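PDB 6ZTI: PlaB phospholipase from Legionella pneumophila, which probably hydrolyses phospholipids as an alpha/beta-hydrolase-type virulence factor, and binds NAD(H), which mediates the tetramerization that controls its activity. Local coordinates for residues Leu373-Arg381 / Tyr393-Ile404; Gly411-Ala419 / Tyr431-Ala441. All coordinates share one frame; numbering follows the deposited sequence.

Interaction 1. Residues Leu373-Arg381 / Tyr393-Ile404; sequences LPAGFFVDR and YFLDYDIMEGGI. With SND (thionicotinamide-adenine-dinucleotide), chain J.
Tyr393 lies with one ring face against Arg381, whose CB sits 4.0 Å from the ring centroid, a CH-pi contact between neighbouring strands of the antiparallel hairpin 378-383/390-396. In this hairpin a classic bulge sets two residues, Val379 and Asp380, opposite the single Phe394, whose O accepts from both backbone N atoms, that of Asp380 at 3.2 Å. Val379 lies alongside Phe394, its CG1 3.5 Å from ring atom CD2. Arg381 and Tyr393 share a sheet face with Phe378, and together they receive the adenosine half of the thio-NAD. The Tyr393 hydroxyl donates to adenine N3A of the ligand. One face of the Phe378 ring lies under ribose C4B, while Tyr393 CE2 meets its edge; CG of Phe378 is anti to the backbone N (chi1 172°), which swings the ring over to the sugar. A ribose oxygen, O3B, lies over one face of the Arg381 guanidinium, and Arg381 NE forms a salt bridge with a phosphate oxygen of another bound thio-NAD.

Farther back along the chain, the type II turn from Pro374 to Phe377 lies against the phosphate on the nicotinamide side and rests on helix 397-404. Pro374 CG packs on Gly403 CA at 3.7 Å and also touches Ile404 CG1. Ile399 lies along the turn, CG2 by Ala375 O and CD1 by Gly376 O. The bent side chain of Met400 brings CE to Phe377 CB, while Phe377 CD2 meets Leu395 CD2. Asp396, the N-cap of this helix, receives Ile399 N on OD1 from above its carboxylate plane, while Asn338 ND2 holds OD2; its own N donates to Phe377 O. On the ligand side of the turn, Gly376 N donates to pyrophosphate O2N at 2.9 Å along an almost straight line (170°).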
loop_
_atom_site.group_PDB
_atom_site.type_symbol
_atom_site.label_atom_id
_atom_site.label_comp_id
_atom_site.label_asym_id
_atom_site.label_seq_id
_atom_site.Cartn_x
_atom_site.Cartn_y
_atom_site.Cartn_z
ATOM N N LEU B 373 16.345 20.038 -25.743
ATOM C CA LEU B 373 17.542 19.675 -24.992
ATOM C C LEU B 373 18.553 18.970 -25.906
ATOM O O LEU B 373 18.168 18.254 -26.827
ATOM C CB LEU B 373 17.182 18.769 -23.824
ATOM C CG LEU B 373 16.688 19.440 -22.535
ATOM C CD1 LEU B 373 17.854 20.112 -21.857
ATOM C CD2 LEU B 373 15.618 20.478 -22.774
ATOM N N PRO B 374 19.853 19.151 -25.680
ATOM C CA PRO B 374 20.837 18.387 -26.465
ATOM C C PRO B 374 20.601 16.889 -26.337
ATOM O O PRO B 374 20.308 16.387 -25.253
ATOM C CB PRO B 374 22.180 18.798 -25.855
ATOM C CG PRO B 374 21.931 20.159 -25.299
ATOM C CD PRO B 374 20.507 20.110 -24.776
ATOM N N ALA B 375 20.712 16.179 -27.465
ATOM C CA ALA B 375 20.588 14.725 -27.459
ATOM C C ALA B 375 21.679 14.096 -26.600
ATOM O O ALA B 375 22.862 14.394 -26.773
ATOM C CB ALA B 375 20.682 14.185 -28.879
ATOM N N GLY B 376 21.284 13.199 -25.700
ATOM C CA GLY B 376 22.218 12.594 -24.767
ATOM C C GLY B 376 22.386 13.327 -23.452
ATOM O O GLY B 376 23.259 12.952 -22.661
ATOM N N PHE B 377 21.580 14.359 -23.186
ATOM C CA PHE B 377 21.720 15.123 -21.949
ATOM C C PHE B 377 21.465 14.283 -20.699
ATOM O O PHE B 377 21.962 14.622 -19.625
ATOM C CB PHE B 377 20.750 16.314 -21.971
ATOM C CG PHE B 377 19.335 15.934 -21.617
ATOM C CD1 PHE B 377 18.517 15.284 -22.536
ATOM C CD2 PHE B 377 18.827 16.210 -20.355
ATOM C CE1 PHE B 377 17.222 14.913 -22.197
ATOM C CE2 PHE B 377 17.538 15.833 -20.010
ATOM C CZ PHE B 377 16.730 15.205 -20.925
ATOM N N PHE B 378 20.723 13.189 -20.812
ATOM C CA PHE B 378 20.103 12.525 -19.668
ATOM C C PHE B 378 20.824 11.234 -19.314
ATOM O O PHE B 378 21.139 10.431 -20.194
ATOM C CB PHE B 378 18.647 12.222 -19.984
ATOM C CG PHE B 378 17.951 11.368 -18.971
ATOM C CD1 PHE B 378 18.007 9.986 -19.049
ATOM C CD2 PHE B 378 17.169 11.953 -17.982
ATOM C CE1 PHE B 378 17.328 9.192 -18.133
ATOM C CE2 PHE B 378 16.484 11.170 -17.059
ATOM C CZ PHE B 378 16.563 9.789 -17.135
ATOM N N VAL B 379 21.059 11.029 -18.025
ATOM C CA VAL B 379 21.568 9.765 -17.509
ATOM C C VAL B 379 20.515 9.026 -16.686
ATOM O O VAL B 379 20.286 7.833 -16.893
ATOM C CB VAL B 379 22.859 9.976 -16.686
ATOM C CG1 VAL B 379 23.394 8.614 -16.222
ATOM C CG2 VAL B 379 23.898 10.744 -17.498
ATOM N N ASP B 380 19.876 9.710 -15.736
ATOM C CA ASP B 380 18.985 9.028 -14.803
ATOM C C ASP B 380 17.954 9.983 -14.212
ATOM O O ASP B 380 18.152 11.194 -14.139
ATOM C CB ASP B 380 19.786 8.378 -13.661
ATOM C CG ASP B 380 18.923 7.543 -12.739
ATOM O OD1 ASP B 380 18.331 6.557 -13.229
ATOM O OD2 ASP B 380 18.856 7.860 -11.529
ATOM N N ARG B 381 16.859 9.404 -13.736
ATOM C CA ARG B 381 15.946 10.116 -12.859
ATOM C C ARG B 381 15.416 9.150 -11.814
ATOM O O ARG B 381 15.233 7.961 -12.074
ATOM C CB ARG B 381 14.767 10.758 -13.627
ATOM C CG ARG B 381 13.858 9.764 -14.292
ATOM C CD ARG B 381 12.960 10.443 -15.313
ATOM N NE ARG B 381 11.768 9.661 -15.627
ATOM C CZ ARG B 381 10.816 10.072 -16.467
ATOM N NH1 ARG B 381 10.926 11.242 -17.076
ATOM N NH2 ARG B 381 9.749 9.328 -16.697
ATOM N N TYR B 393 17.341 14.344 -10.903
ATOM C CA TYR B 393 17.823 14.127 -12.261
ATOM C C TYR B 393 19.340 14.104 -12.257
ATOM O O TYR B 393 19.980 14.873 -11.539
ATOM C CB TYR B 393 17.353 15.233 -13.219
ATOM C CG TYR B 393 16.120 14.884 -14.043
ATOM C CD1 TYR B 393 14.901 14.668 -13.440
ATOM C CD2 TYR B 393 16.188 14.801 -15.420
ATOM C CE1 TYR B 393 13.782 14.354 -14.179
ATOM C CE2 TYR B 393 15.065 14.490 -16.179
ATOM C CZ TYR B 393 13.867 14.278 -15.555
ATOM O OH TYR B 393 12.749 13.968 -16.304
ATOM N N PHE B 394 19.900 13.249 -13.098
ATOM C CA PHE B 394 21.330 13.107 -13.296
ATOM C C PHE B 394 21.603 13.350 -14.770
ATOM O O PHE B 394 21.043 12.653 -15.632
ATOM C CB PHE B 394 21.765 11.707 -12.853
ATOM C CG PHE B 394 23.247 11.531 -12.705
ATOM C CD1 PHE B 394 24.018 12.483 -12.043
ATOM C CD2 PHE B 394 23.862 10.387 -13.186
ATOM C CE1 PHE B 394 25.367 12.302 -11.909
ATOM C CE2 PHE B 394 25.208 10.204 -13.048
ATOM C CZ PHE B 394 25.965 11.166 -12.416
ATOM N N LEU B 395 22.454 14.333 -15.056
ATOM C CA LEU B 395 22.636 14.855 -16.397
ATOM C C LEU B 395 24.104 14.839 -16.782
ATOM O O LEU B 395 24.994 14.983 -15.935
ATOM C CB LEU B 395 22.129 16.305 -16.521
ATOM C CG LEU B 395 20.727 16.587 -15.993
ATOM C CD1 LEU B 395 20.475 18.096 -16.088
ATOM C CD2 LEU B 395 19.676 15.806 -16.739
ATOM N N ASP B 396 24.335 14.707 -18.084
ATOM C CA ASP B 396 25.673 14.804 -18.652
ATOM C C ASP B 396 25.970 16.278 -18.877
ATOM O O ASP B 396 25.400 16.912 -19.770
ATOM C CB ASP B 396 25.761 14.002 -19.948
ATOM C CG ASP B 396 27.169 13.922 -20.503
ATOM O OD1 ASP B 396 27.896 14.936 -20.453
ATOM O OD2 ASP B 396 27.553 12.837 -20.999
ATOM N N TYR B 397 26.862 16.831 -18.066
ATOM C CA TYR B 397 27.122 18.258 -18.157
ATOM C C TYR B 397 27.819 18.617 -19.462
ATOM O O TYR B 397 27.550 19.668 -20.048
ATOM C CB TYR B 397 27.967 18.720 -16.980
ATOM C CG TYR B 397 28.333 20.179 -17.107
ATOM C CD1 TYR B 397 29.472 20.568 -17.796
ATOM C CD2 TYR B 397 27.515 21.172 -16.573
ATOM C CE1 TYR B 397 29.804 21.901 -17.929
ATOM C CE2 TYR B 397 27.839 22.509 -16.703
ATOM C CZ TYR B 397 28.984 22.865 -17.390
ATOM O OH TYR B 397 29.334 24.190 -17.526
ATOM N N ASP B 398 28.751 17.791 -19.908
ATOM C CA ASP B 398 29.501 18.156 -21.101
ATOM C C ASP B 398 28.623 18.111 -22.342
ATOM O O ASP B 398 28.825 18.899 -23.265
ATOM C CB ASP B 398 30.717 17.240 -21.248
ATOM C CG ASP B 398 31.738 17.462 -20.146
ATOM O OD1 ASP B 398 32.063 18.634 -19.853
ATOM O OD2 ASP B 398 32.196 16.468 -19.556
ATOM N N ILE B 399 27.636 17.219 -22.376
ATOM C CA ILE B 399 26.720 17.189 -23.508
ATOM C C ILE B 399 25.772 18.379 -23.448
ATOM O O ILE B 399 25.449 18.990 -24.474
ATOM C CB ILE B 399 25.964 15.847 -23.532
ATOM C CG1 ILE B 399 26.919 14.723 -23.948
ATOM C CG2 ILE B 399 24.739 15.935 -24.446
ATOM C CD1 ILE B 399 26.331 13.322 -23.932
ATOM N N MET B 400 25.307 18.722 -22.245
ATOM C CA MET B 400 24.443 19.888 -22.075
ATOM C C MET B 400 25.151 21.163 -22.496
ATOM O O MET B 400 24.627 21.947 -23.293
ATOM C CB MET B 400 24.015 20.012 -20.615
ATOM C CG MET B 400 23.243 18.847 -20.111
ATOM S SD MET B 400 21.710 19.359 -19.375
ATOM C CE MET B 400 20.923 20.075 -20.812
ATOM N N GLU B 401 26.336 21.405 -21.932
ATOM C CA GLU B 401 27.066 22.633 -22.221
ATOM C C GLU B 401 27.371 22.747 -23.708
ATOM O O GLU B 401 27.130 23.789 -24.326
ATOM C CB GLU B 401 28.357 22.669 -21.397
ATOM C CG GLU B 401 29.033 24.038 -21.330
ATOM C CD GLU B 401 29.936 24.336 -22.520
ATOM O OE1 GLU B 401 30.398 23.387 -23.195
ATOM O OE2 GLU B 401 30.191 25.536 -22.768
ATOM N N GLY B 402 27.898 21.675 -24.305
ATOM C CA GLY B 402 28.258 21.729 -25.708
ATOM C C GLY B 402 27.073 22.015 -26.606
ATOM O O GLY B 402 27.207 22.700 -27.624
ATOM N N GLY B 403 25.899 21.517 -26.242
ATOM C CA GLY B 403 24.736 21.699 -27.084
ATOM C C GLY B 403 23.986 22.996 -26.860
ATOM O O GLY B 403 23.336 23.506 -27.773
ATOM N N ILE B 404 24.047 23.531 -25.649
ATOM C CA ILE B 404 23.312 24.746 -25.325
ATOM C C ILE B 404 24.133 25.989 -25.649
ATOM O O ILE B 404 23.591 27.002 -26.108
ATOM C CB ILE B 404 22.885 24.687 -23.840
ATOM C CG1 ILE B 404 21.729 23.690 -23.687
ATOM C CG2 ILE B 404 22.502 26.060 -23.306
ATOM C CD1 ILE B 404 21.349 23.382 -22.244
HETATM P PA SND J . 14.860 11.280 -24.337
HETATM O O1A SND J . 13.781 12.108 -24.982
HETATM O O2A SND J . 14.924 9.845 -24.716
HETATM O O5B SND J . 14.702 11.396 -22.731
HETATM C C5B SND J . 15.576 10.779 -21.771
HETATM C C4B SND J . 14.866 10.885 -20.442
HETATM O O4B SND J . 14.675 12.276 -20.085
HETATM C C3B SND J . 13.469 10.284 -20.424
HETATM O O3B SND J . 13.168 9.909 -19.096
HETATM C C2B SND J . 12.601 11.457 -20.864
HETATM O O2B SND J . 11.253 11.278 -20.449
HETATM C C1B SND J . 13.295 12.598 -20.116
HETATM N N9A SND J . 13.142 13.912 -20.730
HETATM C C8A SND J . 13.177 14.222 -22.065
HETATM N N7A SND J . 13.004 15.496 -22.322
HETATM C C5A SND J . 12.844 16.067 -21.067
HETATM C C6A SND J . 12.627 17.391 -20.646
HETATM N N6A SND J . 12.501 18.422 -21.481
HETATM N N1A SND J . 12.540 17.623 -19.314
HETATM C C2A SND J . 12.654 16.591 -18.473
HETATM N N3A SND J . 12.838 15.298 -18.754
HETATM C C4A SND J . 12.929 15.100 -20.077
HETATM O O3 SND J . 16.313 11.877 -24.578
HETATM P PN SND J . 17.013 12.682 -25.765
HETATM O O1N SND J . 16.548 12.140 -27.063
HETATM O O2N SND J . 18.457 12.731 -25.470
HETATM O O5D SND J . 16.333 14.113 -25.565
HETATM C C5D SND J . 16.890 15.296 -26.177
HETATM C C4D SND J . 15.772 16.270 -26.459
HETATM O O4D SND J . 14.986 15.817 -27.585
HETATM C C3D SND J . 14.775 16.477 -25.322
HETATM O O3D SND J . 14.372 17.834 -25.344
HETATM C C2D SND J . 13.602 15.587 -25.722
HETATM O O2D SND J . 12.378 16.052 -25.164
HETATM C C1D SND J . 13.627 15.773 -27.229
HETATM N N1N SND J . 12.986 14.599 -27.954
HETATM C C2N SND J . 11.938 14.837 -28.760
HETATM C C3N SND J . 11.388 13.809 -29.501
HETATM C C7N SND J . 10.228 14.039 -30.401
HETATM S S7N SND J . 9.642 12.818 -31.370
HETATM N N7N SND J . 9.691 15.242 -30.390
HETATM C C4N SND J . 11.940 12.537 -29.380
HETATM C C5N SND J . 13.006 12.321 -28.529
HETATM C C6N SND J . 13.522 13.372 -27.818
#

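Interaction 2. Residues Gly411-Ala419 / Tyr431-Ala441; sequences GNLGFRVKA and YRLLDFHSSLA
Leu413, Phe415 and Leu433 are the residues most covered as strand 412-419 pairs with strand 434-439, with Arg416, whose guanidinium Leu433 covers, just behind. Phe415 and Phe436 form a hydrogen-bonded pair with rings side by side, planes 30° apart but slid so far that they barely overlap; the touch is CD2 to CD2 at 3.7 Å. Phe436 N donates to Phe415 O at 2.8 Å. On the same sheet face Leu413 reaches past its partner Ser438, so that CD2 meets Leu440 CG at 3.9 Å.

Arg416 works on the other face. Its chain bends at chi3 (-88°), turning the guanidinium side-on to Asp435: NE donates to the syn lone pair of OD1 at 2.6 Å, and NH2 to OD2 at 3.1 Å. The two planar groups are nearly coplanar, and Leu433 CD1 lies over the centre of the guanidinium, 3.4 Å from CZ. These two bonds and the leucine probably hold the group's rotation. At one end water 1 links Asn412 OD1 with Ser439 OG. The antiparallel register runs without a shift from Asn412/Ser439 to Val417/Leu434, making this a beta hairpin within the protein's large mixed sheet.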
loop_
_atom_site.group_PDB
_atom_site.type_symbol
_atom_site.label_atom_id
_atom_site.label_comp_id
_atom_site.label_asym_id
_atom_site.label_seq_id
_atom_site.Cartn_x
_atom_site.Cartn_y
_atom_site.Cartn_z
ATOM N N GLY B 411 22.666 29.604 -25.359
ATOM C CA GLY B 411 23.022 29.355 -23.981
ATOM C C GLY B 411 21.848 29.153 -23.055
ATOM O O GLY B 411 22.055 29.040 -21.845
ATOM N N ASN B 412 20.625 29.077 -23.582
ATOM C CA ASN B 412 19.437 29.057 -22.739
ATOM C C ASN B 412 19.245 27.709 -22.062
ATOM O O ASN B 412 19.418 26.649 -22.674
ATOM C CB ASN B 412 18.187 29.392 -23.548
ATOM C CG ASN B 412 18.144 30.851 -23.985
ATOM O OD1 ASN B 412 18.975 31.664 -23.575
ATOM N ND2 ASN B 412 17.156 31.190 -24.813
ATOM N N LEU B 413 18.870 27.763 -20.784
ATOM C CA LEU B 413 18.422 26.596 -20.046
ATOM C C LEU B 413 17.402 27.060 -19.023
ATOM O O LEU B 413 17.620 28.062 -18.342
ATOM C CB LEU B 413 19.571 25.884 -19.329
ATOM C CG LEU B 413 19.167 24.694 -18.460
ATOM C CD1 LEU B 413 18.587 23.590 -19.306
ATOM C CD2 LEU B 413 20.394 24.185 -17.687
ATOM N N GLY B 414 16.317 26.303 -18.886
ATOM C CA GLY B 414 15.270 26.674 -17.963
ATOM C C GLY B 414 14.518 25.484 -17.404
ATOM O O GLY B 414 14.782 24.326 -17.746
ATOM N N PHE B 415 13.597 25.793 -16.491
ATOM C CA PHE B 415 12.670 24.832 -15.914
ATOM C C PHE B 415 11.241 25.273 -16.184
ATOM O O PHE B 415 10.933 26.466 -16.179
ATOM C CB PHE B 415 12.812 24.711 -14.393
ATOM C CG PHE B 415 14.173 24.360 -13.928
ATOM C CD1 PHE B 415 14.871 23.329 -14.507
ATOM C CD2 PHE B 415 14.744 25.044 -12.875
ATOM C CE1 PHE B 415 16.121 22.993 -14.061
ATOM C CE2 PHE B 415 16.007 24.711 -12.427
ATOM C CZ PHE B 415 16.693 23.691 -13.025
ATOM N N ARG B 416 10.359 24.300 -16.366
ATOM C CA ARG B 416 8.927 24.541 -16.349
ATOM C C ARG B 416 8.295 23.482 -15.456
ATOM O O ARG B 416 8.588 22.286 -15.593
ATOM C CB ARG B 416 8.335 24.512 -17.758
ATOM C CG ARG B 416 6.833 24.470 -17.768
ATOM C CD ARG B 416 6.234 24.634 -19.182
ATOM N NE ARG B 416 6.015 26.043 -19.531
ATOM C CZ ARG B 416 5.098 26.489 -20.394
ATOM N NH1 ARG B 416 4.283 25.639 -21.015
ATOM N NH2 ARG B 416 4.980 27.796 -20.623
ATOM N N VAL B 417 7.464 23.927 -14.520
ATOM C CA VAL B 417 6.792 23.054 -13.570
ATOM C C VAL B 417 5.298 23.250 -13.750
ATOM O O VAL B 417 4.791 24.373 -13.625
ATOM C CB VAL B 417 7.189 23.345 -12.119
ATOM C CG1 VAL B 417 6.383 22.456 -11.187
ATOM C CG2 VAL B 417 8.657 23.125 -11.922
ATOM N N LYS B 418 4.606 22.164 -14.047
ATOM C CA LYS B 418 3.154 22.130 -14.149
ATOM C C LYS B 418 2.649 21.263 -13.000
ATOM O O LYS B 418 2.838 20.044 -13.017
ATOM C CB LYS B 418 2.740 21.569 -15.508
ATOM C CG LYS B 418 1.248 21.594 -15.816
ATOM C CD LYS B 418 0.989 20.931 -17.166
ATOM C CE LYS B 418 -0.496 20.790 -17.459
ATOM N NZ LYS B 418 -0.810 19.585 -18.283
ATOM N N ALA B 419 2.031 21.885 -11.999
ATOM C CA ALA B 419 1.466 21.148 -10.878
ATOM C C ALA B 419 -0.032 20.997 -11.105
ATOM O O ALA B 419 -0.646 21.781 -11.835
ATOM C CB ALA B 419 1.750 21.846 -9.553
ATOM N N TYR B 431 -2.992 25.309 -9.019
ATOM C CA TYR B 431 -1.667 25.898 -9.152
ATOM C C TYR B 431 -1.461 26.405 -10.567
ATOM O O TYR B 431 -1.867 25.758 -11.535
ATOM C CB TYR B 431 -0.562 24.875 -8.821
ATOM C CG TYR B 431 -0.632 24.358 -7.419
ATOM C CD1 TYR B 431 -0.070 25.068 -6.370
ATOM C CD2 TYR B 431 -1.275 23.170 -7.137
ATOM C CE1 TYR B 431 -0.150 24.608 -5.069
ATOM C CE2 TYR B 431 -1.362 22.707 -5.854
ATOM C CZ TYR B 431 -0.801 23.428 -4.821
ATOM O OH TYR B 431 -0.890 22.945 -3.535
ATOM N N ARG B 432 -0.803 27.553 -10.675
ATOM C CA ARG B 432 -0.426 28.127 -11.956
ATOM C C ARG B 432 0.966 27.642 -12.333
ATOM O O ARG B 432 1.844 27.534 -11.479
ATOM C CB ARG B 432 -0.442 29.654 -11.886
ATOM C CG ARG B 432 -0.448 30.334 -13.222
ATOM C CD ARG B 432 -0.530 31.846 -13.074
ATOM N NE ARG B 432 -1.882 32.357 -13.285
ATOM C CZ ARG B 432 -2.246 33.620 -13.075
ATOM N NH1 ARG B 432 -1.361 34.508 -12.634
ATOM N NH2 ARG B 432 -3.499 33.993 -13.298
ATOM N N LEU B 433 1.156 27.356 -13.617
ATOM C CA LEU B 433 2.451 26.920 -14.137
ATOM C C LEU B 433 3.561 27.895 -13.757
ATOM O O LEU B 433 3.350 29.102 -13.680
ATOM C CB LEU B 433 2.314 26.782 -15.655
ATOM C CG LEU B 433 3.455 26.490 -16.604
ATOM C CD1 LEU B 433 2.838 26.092 -17.950
ATOM C CD2 LEU B 433 4.348 27.691 -16.764
ATOM N N LEU B 434 4.756 27.367 -13.503
ATOM C CA LEU B 434 5.932 28.188 -13.240
ATOM C C LEU B 434 6.965 27.942 -14.328
ATOM O O LEU B 434 7.216 26.793 -14.700
ATOM C CB LEU B 434 6.528 27.889 -11.867
ATOM C CG LEU B 434 7.791 28.652 -11.492
ATOM C CD1 LEU B 434 7.826 28.912 -10.005
ATOM C CD2 LEU B 434 9.033 27.917 -11.902
ATOM N N ASP B 435 7.553 29.032 -14.834
ATOM C CA ASP B 435 8.622 29.009 -15.825
ATOM C C ASP B 435 9.813 29.758 -15.263
ATOM O O ASP B 435 9.666 30.882 -14.783
ATOM C CB ASP B 435 8.193 29.685 -17.120
ATOM C CG ASP B 435 7.209 28.879 -17.890
ATOM O OD1 ASP B 435 7.442 27.664 -18.041
ATOM O OD2 ASP B 435 6.208 29.462 -18.353
ATOM N N PHE B 436 10.982 29.143 -15.319
ATOM C CA PHE B 436 12.215 29.781 -14.908
ATOM C C PHE B 436 13.169 29.772 -16.089
ATOM O O PHE B 436 13.411 28.718 -16.688
ATOM C CB PHE B 436 12.809 29.073 -13.702
ATOM C CG PHE B 436 14.196 29.523 -13.351
ATOM C CD1 PHE B 436 14.429 30.811 -12.910
ATOM C CD2 PHE B 436 15.261 28.646 -13.436
ATOM C CE1 PHE B 436 15.707 31.218 -12.574
ATOM C CE2 PHE B 436 16.525 29.054 -13.106
ATOM C CZ PHE B 436 16.744 30.342 -12.674
ATOM N N HIS B 437 13.690 30.945 -16.436
ATOM C CA HIS B 437 14.594 31.096 -17.567
ATOM C C HIS B 437 15.979 31.441 -17.047
ATOM O O HIS B 437 16.143 32.413 -16.298
ATOM C CB HIS B 437 14.091 32.169 -18.531
ATOM C CG HIS B 437 12.837 31.784 -19.243
ATOM N ND1 HIS B 437 12.084 32.682 -19.965
ATOM C CD2 HIS B 437 12.202 30.593 -19.344
ATOM C CE1 HIS B 437 11.033 32.064 -20.474
ATOM N NE2 HIS B 437 11.084 30.793 -20.118
ATOM N N SER B 438 16.966 30.642 -17.440
ATOM C CA SER B 438 18.337 30.864 -17.029
ATOM C C SER B 438 19.245 30.677 -18.235
ATOM O O SER B 438 18.790 30.639 -19.384
ATOM C CB SER B 438 18.714 29.918 -15.886
ATOM O OG SER B 438 19.918 30.356 -15.310
ATOM N N SER B 439 20.542 30.550 -17.954
ATOM C CA SER B 439 21.572 30.458 -18.976
ATOM C C SER B 439 22.681 29.544 -18.472
ATOM O O SER B 439 22.946 29.476 -17.270
ATOM C CB SER B 439 22.136 31.841 -19.314
ATOM O OG SER B 439 23.134 31.769 -20.324
ATOM N N LEU B 440 23.319 28.831 -19.402
ATOM C CA LEU B 440 24.573 28.136 -19.135
ATOM C C LEU B 440 25.777 28.906 -19.663
ATOM O O LEU B 440 26.888 28.370 -19.670
ATOM C CB LEU B 440 24.562 26.729 -19.745
ATOM C CG LEU B 440 23.785 25.620 -19.019
ATOM C CD1 LEU B 440 24.080 24.275 -19.661
ATOM C CD2 LEU B 440 24.088 25.566 -17.522
ATOM N N ALA B 441 25.584 30.145 -20.111
ATOM C CA ALA B 441 26.672 30.934 -20.669
ATOM C C ALA B 441 27.250 31.958 -19.698
ATOM O O ALA B 441 28.282 32.564 -20.009
ATOM C CB ALA B 441 26.207 31.658 -21.937
HETATM O O HOH W 1 21.378 32.340 -22.204
HETATM O O HOH W 2 2.126 24.773 -11.821
HETATM O O HOH W 3 0.020 24.033 -13.004
#

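How the interactions relate
Interactions 1 and 2 follow one another along the chain, two hairpins of the same mixed sheet with centres about 16 Å apart. The join is direct: helix 397-404 ends at Ile404, whose O lies 2.9 Å from Gly411 N, a probable hydrogen bond, and whose CD1 packs 3.9 Å from Leu440 CD1 and 4.0 Å from Leu413 CD1. Interaction 1 touches thio-NAD itself, where Leu373 O and the Arg381 guanidinium also hydrogen-bond to Arg333 and Val208 of the second subunit. Interaction 2 lies farther from the ligand: the Phe415 side chain is about 8 Å from a bound thio-NAD. Leu362, part of the dinucleotide site, bridges them by packing against Leu373 as well as Leu413 and Phe415.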